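PDB 3W5M: putative rhamnosidase, which releases terminal non-reducing alpha-L-rhamnose residues by hydrolysis from alpha-L-rhamnosides, among them citrus flavonoids and the arabinogalactan-protein gum arabic. Local coordinates for residues Q505-S510 / H568-V573; A528-P533 / N912-Y917. One frame throughout, in Å; residues are numbered along the deposited sequence.

Contact 1 of 2, residues Q505-S510 / H568-V573; sequences QNMVGS and HGFRYV
Met507 and Phe570 face each other as a hydrogen-bonded pair in a two-stranded antiparallel ribbon, 506-508 against 568-570, within the concanavalin-like domain, and their side chains run side by side on one face of it. The methionine can be followed outward. Its CB lies 4.0 Å from Phe570 O; CG, set between backbone N and carbonyl carbon (chi1 60°), approaches that oxygen more closely while standing over the face of the Phe570 ring, 4.3 Å from the centroid, as a CH-pi donor. SD approaches the same ring obliquely, a Met-aromatic contact, and the bend at chi3 (-81°) brings CE against Phe570 CZ at 3.6 Å. Val591 and Trp618 also touch this methionine, while His527 meets the Phe570 ring edge-to-face.

Two pairs of backbone bonds hold the strands together, one linking Met507 with Phe570 and the other Gly509 with His568. Between them Val508 lies opposite Gly569 with the CA atoms 4.5 Å apart. The chain turns a corner at Gly509, where the pairing with His568 ends the ribbon. At the far end Arg571 extends its chain past Gln505 to a salt bridge with Asp502, its CB lying 3.7 Å from Gln505 O.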
ATOM      1  N   GLN A 505       0.987 -11.045  15.710  1.00 22.79           N
ATOM      2  CA  GLN A 505       1.435  -9.760  15.131  1.00 21.28           C
ATOM      3  C   GLN A 505       0.368  -9.304  14.152  1.00 20.14           C
ATOM      4  O   GLN A 505      -0.105 -10.115  13.369  1.00 19.14           O
ATOM      5  CB  GLN A 505       2.789  -9.939  14.405  1.00 20.76           C
ATOM      6  CG  GLN A 505       3.207  -8.730  13.528  1.00 21.29           C
ATOM      7  CD  GLN A 505       3.503  -7.447  14.323  1.00 23.15           C
ATOM      8  OE1 GLN A 505       4.332  -7.454  15.237  1.00 22.13           O
ATOM      9  NE2 GLN A 505       2.811  -6.352  13.990  1.00 20.19           N
ATOM     10  N   ASN A 506      -0.007  -8.023  14.180  1.00 19.47           N
ATOM     11  CA  ASN A 506      -0.957  -7.490  13.220  1.00 20.08           C
ATOM     12  C   ASN A 506      -0.181  -7.289  11.907  1.00 20.91           C
ATOM     13  O   ASN A 506       0.642  -6.378  11.813  1.00 21.21           O
ATOM     14  CB  ASN A 506      -1.531  -6.149  13.722  1.00 21.63           C
ATOM     15  CG  ASN A 506      -2.752  -5.663  12.932  1.00 23.61           C
ATOM     16  OD1 ASN A 506      -3.365  -6.392  12.138  1.00 24.22           O
ATOM     17  ND2 ASN A 506      -3.104  -4.382  13.146  1.00 23.61           N
ATOM     18  N   MET A 507      -0.472  -8.133  10.904  1.00 20.14           N
ATOM     19  CA  MET A 507       0.320  -8.224   9.686  1.00 17.62           C
ATOM     20  C   MET A 507      -0.554  -7.927   8.461  1.00 17.47           C
ATOM     21  O   MET A 507      -1.799  -7.760   8.555  1.00 18.24           O
ATOM     22  CB  MET A 507       0.930  -9.638   9.552  1.00 19.30           C
ATOM     23  CG  MET A 507      -0.133 -10.723   9.495  1.00 19.35           C
ATOM     24  SD  MET A 507       0.411 -12.173   8.538  1.00 22.01           S
ATOM     25  CE  MET A 507       0.088 -11.596   6.855  1.00 20.01           C
ATOM     26  N   VAL A 508       0.091  -7.824   7.298  1.00 16.59           N
ATOM     27  CA  VAL A 508      -0.642  -7.553   6.065  1.00 16.74           C
ATOM     28  C   VAL A 508      -0.202  -8.541   5.017  1.00 15.96           C
ATOM     29  O   VAL A 508       1.008  -8.720   4.796  1.00 16.37           O
ATOM     30  CB  VAL A 508      -0.412  -6.110   5.554  1.00 16.92           C
ATOM     31  CG1 VAL A 508      -1.205  -5.845   4.274  1.00 17.07           C
ATOM     32  CG2 VAL A 508      -0.806  -5.110   6.623  1.00 18.02           C
ATOM     33  N   GLY A 509      -1.183  -9.135   4.340  1.00 16.98           N
ATOM     34  CA  GLY A 509      -0.902 -10.220   3.375  1.00 18.33           C
ATOM     35  C   GLY A 509      -2.058 -11.190   3.381  1.00 16.58           C
ATOM     36  O   GLY A 509      -3.229 -10.783   3.392  1.00 16.64           O
ATOM     37  N   SER A 510      -1.760 -12.488   3.343  1.00 18.74           N
ATOM     38  CA  SER A 510      -2.847 -13.469   3.357  1.00 19.41           C
ATOM     39  C   SER A 510      -2.257 -14.782   3.895  1.00 21.39           C
ATOM     40  O   SER A 510      -1.062 -14.875   4.100  1.00 21.50           O
ATOM     41  CB  SER A 510      -3.456 -13.655   1.941  1.00 22.65           C
ATOM     42  OG  SER A 510      -2.472 -14.042   0.999  1.00 22.73           O
ATOM     43  N   HIS A 568      -5.236  -8.773   3.238  1.00 16.47           N
ATOM     44  CA  HIS A 568      -5.973  -8.302   4.412  1.00 17.44           C
ATOM     45  C   HIS A 568      -4.979  -7.803   5.453  1.00 16.31           C
ATOM     46  O   HIS A 568      -3.790  -8.163   5.442  1.00 17.86           O
ATOM     47  CB  HIS A 568      -6.818  -9.428   5.038  1.00 17.72           C
ATOM     48  CG  HIS A 568      -7.341 -10.428   4.043  1.00 17.54           C
ATOM     49  ND1 HIS A 568      -8.331 -10.124   3.132  1.00 17.68           N
ATOM     50  CD2 HIS A 568      -7.028 -11.731   3.847  1.00 18.97           C
ATOM     51  CE1 HIS A 568      -8.584 -11.196   2.395  1.00 20.11           C
ATOM     52  NE2 HIS A 568      -7.816 -12.191   2.817  1.00 17.89           N
ATOM     53  N   GLY A 569      -5.483  -6.989   6.365  1.00 17.40           N
ATOM     54  CA  GLY A 569      -4.723  -6.542   7.546  1.00 17.53           C
ATOM     55  C   GLY A 569      -5.324  -7.208   8.782  1.00 17.79           C
ATOM     56  O   GLY A 569      -6.524  -7.070   9.046  1.00 19.64           O
ATOM     57  N   PHE A 570      -4.510  -7.957   9.516  1.00 18.15           N
ATOM     58  CA  PHE A 570      -5.048  -8.842  10.571  1.00 18.94           C
ATOM     59  C   PHE A 570      -3.959  -9.391  11.441  1.00 18.78           C
ATOM     60  O   PHE A 570      -2.800  -9.543  11.000  1.00 18.32           O
ATOM     61  CB  PHE A 570      -5.782 -10.046   9.940  1.00 18.59           C
ATOM     62  CG  PHE A 570      -4.900 -10.928   9.112  1.00 18.87           C
ATOM     63  CD1 PHE A 570      -4.517 -10.545   7.818  1.00 19.59           C
ATOM     64  CD2 PHE A 570      -4.492 -12.166   9.586  1.00 18.95           C
ATOM     65  CE1 PHE A 570      -3.716 -11.385   7.051  1.00 20.78           C
ATOM     66  CE2 PHE A 570      -3.693 -12.999   8.824  1.00 20.37           C
ATOM     67  CZ  PHE A 570      -3.292 -12.608   7.564  1.00 20.42           C
ATOM     68  N   ARG A 571      -4.360  -9.714  12.671  1.00 18.87           N
ATOM     69  CA  ARG A 571      -3.566 -10.521  13.597  1.00 20.05           C
ATOM     70  C   ARG A 571      -4.249 -11.875  13.841  1.00 19.04           C
ATOM     71  O   ARG A 571      -3.593 -12.879  14.158  1.00 21.25           O
ATOM     72  CB  ARG A 571      -3.419  -9.777  14.926  1.00 20.84           C
ATOM     73  CG  ARG A 571      -2.791 -10.662  16.009  1.00 22.93           C
ATOM     74  CD  ARG A 571      -2.373  -9.887  17.257  1.00 27.14           C
ATOM     75  NE  ARG A 571      -2.072 -10.817  18.341  1.00 28.70           N
ATOM     76  CZ  ARG A 571      -1.585 -10.467  19.530  1.00 33.53           C
ATOM     77  NH1 ARG A 571      -1.350  -9.189  19.808  1.00 33.18           N
ATOM     78  NH2 ARG A 571      -1.360 -11.398  20.457  1.00 32.68           N
ATOM     79  N   TYR A 572      -5.562 -11.900  13.701  1.00 20.06           N
ATOM     80  CA  TYR A 572      -6.338 -13.114  14.022  1.00 20.38           C
ATOM     81  C   TYR A 572      -7.065 -13.625  12.791  1.00 20.69           C
ATOM     82  O   TYR A 572      -7.575 -12.831  11.988  1.00 20.27           O
ATOM     83  CB  TYR A 572      -7.346 -12.809  15.119  1.00 22.53           C
ATOM     84  CG  TYR A 572      -6.727 -12.165  16.350  1.00 24.00           C
ATOM     85  CD1 TYR A 572      -6.182 -12.945  17.360  1.00 25.75           C
ATOM     86  CD2 TYR A 572      -6.700 -10.767  16.500  1.00 24.73           C
ATOM     87  CE1 TYR A 572      -5.603 -12.365  18.477  1.00 26.07           C
ATOM     88  CE2 TYR A 572      -6.123 -10.178  17.611  1.00 26.34           C
ATOM     89  CZ  TYR A 572      -5.587 -10.986  18.596  1.00 26.76           C
ATOM     90  OH  TYR A 572      -5.023 -10.414  19.709  1.00 28.03           O
ATOM     91  N   VAL A 573      -7.116 -14.953  12.665  1.00 20.07           N
ATOM     92  CA  VAL A 573      -7.867 -15.626  11.603  1.00 21.92           C
ATOM     93  C   VAL A 573      -8.935 -16.521  12.241  1.00 21.89           C
ATOM     94  O   VAL A 573      -8.603 -17.406  13.038  1.00 22.40           O
ATOM     95  CB  VAL A 573      -6.943 -16.462  10.709  1.00 21.95           C
ATOM     96  CG1 VAL A 573      -7.730 -17.059   9.535  1.00 24.54           C
ATOM     97  CG2 VAL A 573      -5.798 -15.595  10.204  1.00 22.03           C
TER

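Contact 2 of 2, residues A528-P533 / N912-Y917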
ATOM      1  N   ALA A 528      -9.175 -10.466  11.164  1.00 20.49           N
ATOM      2  CA  ALA A 528      -9.446  -9.354  12.104  1.00 20.42           C
ATOM      3  C   ALA A 528      -8.203  -8.827  12.744  1.00 19.21           C
ATOM      4  O   ALA A 528      -7.254  -9.563  13.002  1.00 19.45           O
ATOM      5  CB  ALA A 528     -10.425  -9.787  13.198  1.00 21.70           C
ATOM      6  N   GLU A 529      -8.239  -7.537  13.075  1.00 20.51           N
ATOM      7  CA  GLU A 529      -7.107  -6.903  13.750  1.00 22.63           C
ATOM      8  C   GLU A 529      -7.130  -7.131  15.272  1.00 23.09           C
ATOM      9  O   GLU A 529      -6.081  -7.144  15.904  1.00 23.09           O
ATOM     10  CB  GLU A 529      -7.154  -5.377  13.496  1.00 24.27           C
ATOM     11  CG  GLU A 529      -7.103  -4.918  12.050  1.00 26.57           C
ATOM     12  CD  GLU A 529      -6.824  -3.417  11.950  1.00 31.07           C
ATOM     13  OE1 GLU A 529      -7.778  -2.619  12.160  1.00 31.47           O
ATOM     14  OE2 GLU A 529      -5.646  -3.043  11.701  1.00 29.08           O
ATOM     15  N   VAL A 530      -8.329  -7.272  15.837  1.00 22.72           N
ATOM     16  CA  VAL A 530      -8.532  -7.374  17.300  1.00 23.73           C
ATOM     17  C   VAL A 530      -9.653  -8.361  17.629  1.00 24.78           C
ATOM     18  O   VAL A 530     -10.374  -8.824  16.722  1.00 23.66           O
ATOM     19  CB  VAL A 530      -8.852  -5.990  17.928  1.00 23.70           C
ATOM     20  CG1 VAL A 530      -7.651  -5.047  17.780  1.00 24.69           C
ATOM     21  CG2 VAL A 530     -10.089  -5.383  17.289  1.00 22.69           C
ATOM     22  N   LEU A 531      -9.791  -8.668  18.926  1.00 24.49           N
ATOM     23  CA  LEU A 531     -10.796  -9.605  19.436  1.00 25.57           C
ATOM     24  C   LEU A 531     -11.777  -8.902  20.345  1.00 28.43           C
ATOM     25  O   LEU A 531     -11.471  -7.841  20.916  1.00 28.39           O
ATOM     26  CB  LEU A 531     -10.123 -10.724  20.235  1.00 25.00           C
ATOM     27  CG  LEU A 531      -9.122 -11.664  19.568  1.00 25.27           C
ATOM     28  CD1 LEU A 531      -8.590 -12.669  20.573  1.00 28.65           C
ATOM     29  CD2 LEU A 531      -9.714 -12.376  18.359  1.00 26.97           C
ATOM     30  N   ASN A 532     -12.976  -9.459  20.457  1.00 29.46           N
ATOM     31  CA  ASN A 532     -13.920  -9.032  21.498  1.00 31.22           C
ATOM     32  C   ASN A 532     -13.491  -9.650  22.829  1.00 31.97           C
ATOM     33  O   ASN A 532     -12.720 -10.615  22.838  1.00 30.04           O
ATOM     34  CB  ASN A 532     -15.345  -9.494  21.149  1.00 29.84           C
ATOM     35  CG  ASN A 532     -15.870  -8.885  19.872  1.00 28.64           C
ATOM     36  OD1 ASN A 532     -16.047  -7.667  19.764  1.00 29.63           O
ATOM     37  ND2 ASN A 532     -16.155  -9.735  18.899  1.00 27.77           N
ATOM     38  N   PRO A 533     -14.008  -9.129  23.975  1.00 35.38           N
ATOM     39  CA  PRO A 533     -13.589  -9.743  25.255  1.00 34.91           C
ATOM     40  C   PRO A 533     -13.896 -11.245  25.374  1.00 35.54           C
ATOM     41  O   PRO A 533     -13.196 -11.944  26.094  1.00 38.97           O
ATOM     42  CB  PRO A 533     -14.347  -8.935  26.314  1.00 35.38           C
ATOM     43  CG  PRO A 533     -14.670  -7.639  25.661  1.00 36.39           C
ATOM     44  CD  PRO A 533     -14.861  -7.938  24.187  1.00 35.98           C
ATOM     45  N   ASN A 912     -12.079   3.473  12.747  1.00 25.86           N
ATOM     46  CA  ASN A 912     -11.204   2.996  13.808  1.00 26.18           C
ATOM     47  C   ASN A 912     -10.236   1.887  13.423  1.00 28.37           C
ATOM     48  O   ASN A 912     -10.453   0.703  13.742  1.00 30.78           O
ATOM     49  CB  ASN A 912     -12.010   2.543  15.040  1.00 25.40           C
ATOM     50  CG  ASN A 912     -11.131   2.367  16.255  1.00 28.30           C
ATOM     51  OD1 ASN A 912     -10.176   3.120  16.441  1.00 27.96           O
ATOM     52  ND2 ASN A 912     -11.426   1.362  17.085  1.00 26.69           N
ATOM     53  N   SER A 913      -9.121   2.272  12.830  1.00 25.35           N
ATOM     54  CA  SER A 913      -8.095   1.305  12.397  1.00 25.58           C
ATOM     55  C   SER A 913      -7.033   1.019  13.483  1.00 25.13           C
ATOM     56  O   SER A 913      -6.681   1.901  14.288  1.00 26.29           O
ATOM     57  CB  SER A 913      -7.464   1.813  11.088  1.00 23.11           C
ATOM     58  OG  SER A 913      -6.069   1.531  11.031  1.00 24.52           O
ATOM     59  N   PHE A 914      -6.536  -0.217  13.521  1.00 23.93           N
ATOM     60  CA  PHE A 914      -5.446  -0.562  14.422  1.00 23.48           C
ATOM     61  C   PHE A 914      -4.080  -0.623  13.739  1.00 22.56           C
ATOM     62  O   PHE A 914      -3.135  -1.202  14.282  1.00 25.06           O
ATOM     63  CB  PHE A 914      -5.755  -1.851  15.180  1.00 24.74           C
ATOM     64  CG  PHE A 914      -6.960  -1.728  16.058  1.00 25.20           C
ATOM     65  CD1 PHE A 914      -8.233  -1.933  15.540  1.00 26.81           C
ATOM     66  CD2 PHE A 914      -6.828  -1.305  17.377  1.00 26.77           C
ATOM     67  CE1 PHE A 914      -9.357  -1.782  16.349  1.00 27.99           C
ATOM     68  CE2 PHE A 914      -7.943  -1.148  18.195  1.00 28.08           C
ATOM     69  CZ  PHE A 914      -9.206  -1.378  17.675  1.00 28.59           C
ATOM     70  N   ASN A 915      -3.978  -0.001  12.563  1.00 22.35           N
ATOM     71  CA  ASN A 915      -2.748  -0.044  11.773  1.00 20.45           C
ATOM     72  C   ASN A 915      -2.639   1.173  10.820  1.00 21.47           C
ATOM     73  O   ASN A 915      -2.734   1.032   9.606  1.00 21.18           O
ATOM     74  CB  ASN A 915      -2.692  -1.386  10.985  1.00 20.90           C
ATOM     75  CG  ASN A 915      -1.286  -1.768  10.541  1.00 20.69           C
ATOM     76  OD1 ASN A 915      -0.322  -1.017  10.703  1.00 20.14           O
ATOM     77  ND2 ASN A 915      -1.158  -2.980   9.987  1.00 19.19           N
ATOM     78  N   HIS A 916      -2.496   2.370  11.391  1.00 21.65           N
ATOM     79  CA  HIS A 916      -2.142   3.603  10.670  1.00 23.13           C
ATOM     80  C   HIS A 916      -0.738   3.992  11.116  1.00 23.67           C
ATOM     81  O   HIS A 916      -0.469   4.004  12.318  1.00 25.95           O
ATOM     82  CB  HIS A 916      -3.040   4.754  11.109  1.00 24.31           C
ATOM     83  CG  HIS A 916      -4.269   4.946  10.278  1.00 23.55           C
ATOM     84  ND1 HIS A 916      -5.303   4.029  10.258  1.00 24.86           N
ATOM     85  CD2 HIS A 916      -4.671   5.986   9.508  1.00 25.16           C
ATOM     86  CE1 HIS A 916      -6.272   4.476   9.480  1.00 23.68           C
ATOM     87  NE2 HIS A 916      -5.917   5.660   9.012  1.00 24.50           N
ATOM     88  N   TYR A 917       0.167   4.330  10.195  1.00 23.92           N
ATOM     89  CA  TYR A 917       1.515   4.643  10.638  1.00 24.12           C
ATOM     90  C   TYR A 917       1.712   6.050  11.247  1.00 25.55           C
ATOM     91  O   TYR A 917       2.769   6.309  11.819  1.00 26.99           O
ATOM     92  CB  TYR A 917       2.592   4.390   9.554  1.00 24.30           C
ATOM     93  CG  TYR A 917       2.303   4.900   8.164  1.00 25.46           C
ATOM     94  CD1 TYR A 917       1.965   6.240   7.915  1.00 23.68           C
ATOM     95  CD2 TYR A 917       2.419   4.049   7.087  1.00 27.11           C
ATOM     96  CE1 TYR A 917       1.709   6.691   6.625  1.00 24.96           C
ATOM     97  CE2 TYR A 917       2.178   4.482   5.800  1.00 27.08           C
ATOM     98  CZ  TYR A 917       1.829   5.798   5.568  1.00 26.26           C
ATOM     99  OH  TYR A 917       1.591   6.191   4.280  1.00 25.04           O
TER
HETATM  100  O   HOH W   1      -3.798  -4.524   9.942  1.00 27.93           O
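The Phe914 ring receives Val530 on one face and the carboxylate of Glu529 at its edge. Val530 CG1 stands almost exactly on the ring normal, 3.6 Å from the centroid of Phe914, a CH-pi contact over the centre of the ring, and Val530 CG2 reaches the rim at Phe914 CE1. Glu529 OE1 lies in the ring plane, 3.5 Å from Phe914 CD1, with the carboxylate turned 74° against the ring. Trp894 meets the same phenylalanine edge-to-face.

That carboxylate also grips the backbone of the loop. Phe914 N donates a nearly straight bond (165°) to Glu529 OE1, 3.0 Å away, approaching from the syn side and somewhat out of the carboxylate plane. The glutamate chain, extended beyond CG (chi2 -167°), carries the charge across to this N-H. Its other oxygen, Glu529 OE2, packs against Asn915 CB at 3.5 Å and accepts a hydrogen bond from a water, which accepts one from Asn915 ND2. Asn541 adds a second bond to OE1 and Asn506 one to OE2, so each oxygen of this buried carboxylate has two donors, which would probably help to keep it ionised.

On the loop itself Ser913 OG accepts from Asn915 N at 3.0 Å, an ST turn, and is hydrogen-bonded to His916 ND1 at 2.7 Å. This bond helps to set the rotation of the imidazole of His916, a residue that binds L-rhamnose. The concanavalin-like domain thus packs against the loop of the six-hairpin glycosidase domain, the (alpha/alpha)6 barrel of family 78, that carries His916 of the rhamnose-binding active site.

How the contacts relate
Contacts 1 and 2 lie with their centres 10 Å apart, and their segments alternate along the chain. They join at Ala528, whose carbonyl O takes probable hydrogen bonds from Arg571 N (2.9 Å) and Tyr572 N (3.0 Å); Arg571 and Tyr572 both face Ala528, which makes a classic beta bulge just after the ribbon of contact 1. Asn506 of contact 1 also serves the Glu529 carboxylate of contact 2, a side-chain link between the two. Contact 2 is the nearer to catalysis: the side chain of Ser913 is about 3 Å from that of Glu895, the inferred proton acceptor. Contact 1 is farther from the site, with the Asn506 side chain about 9 Å from that of His916.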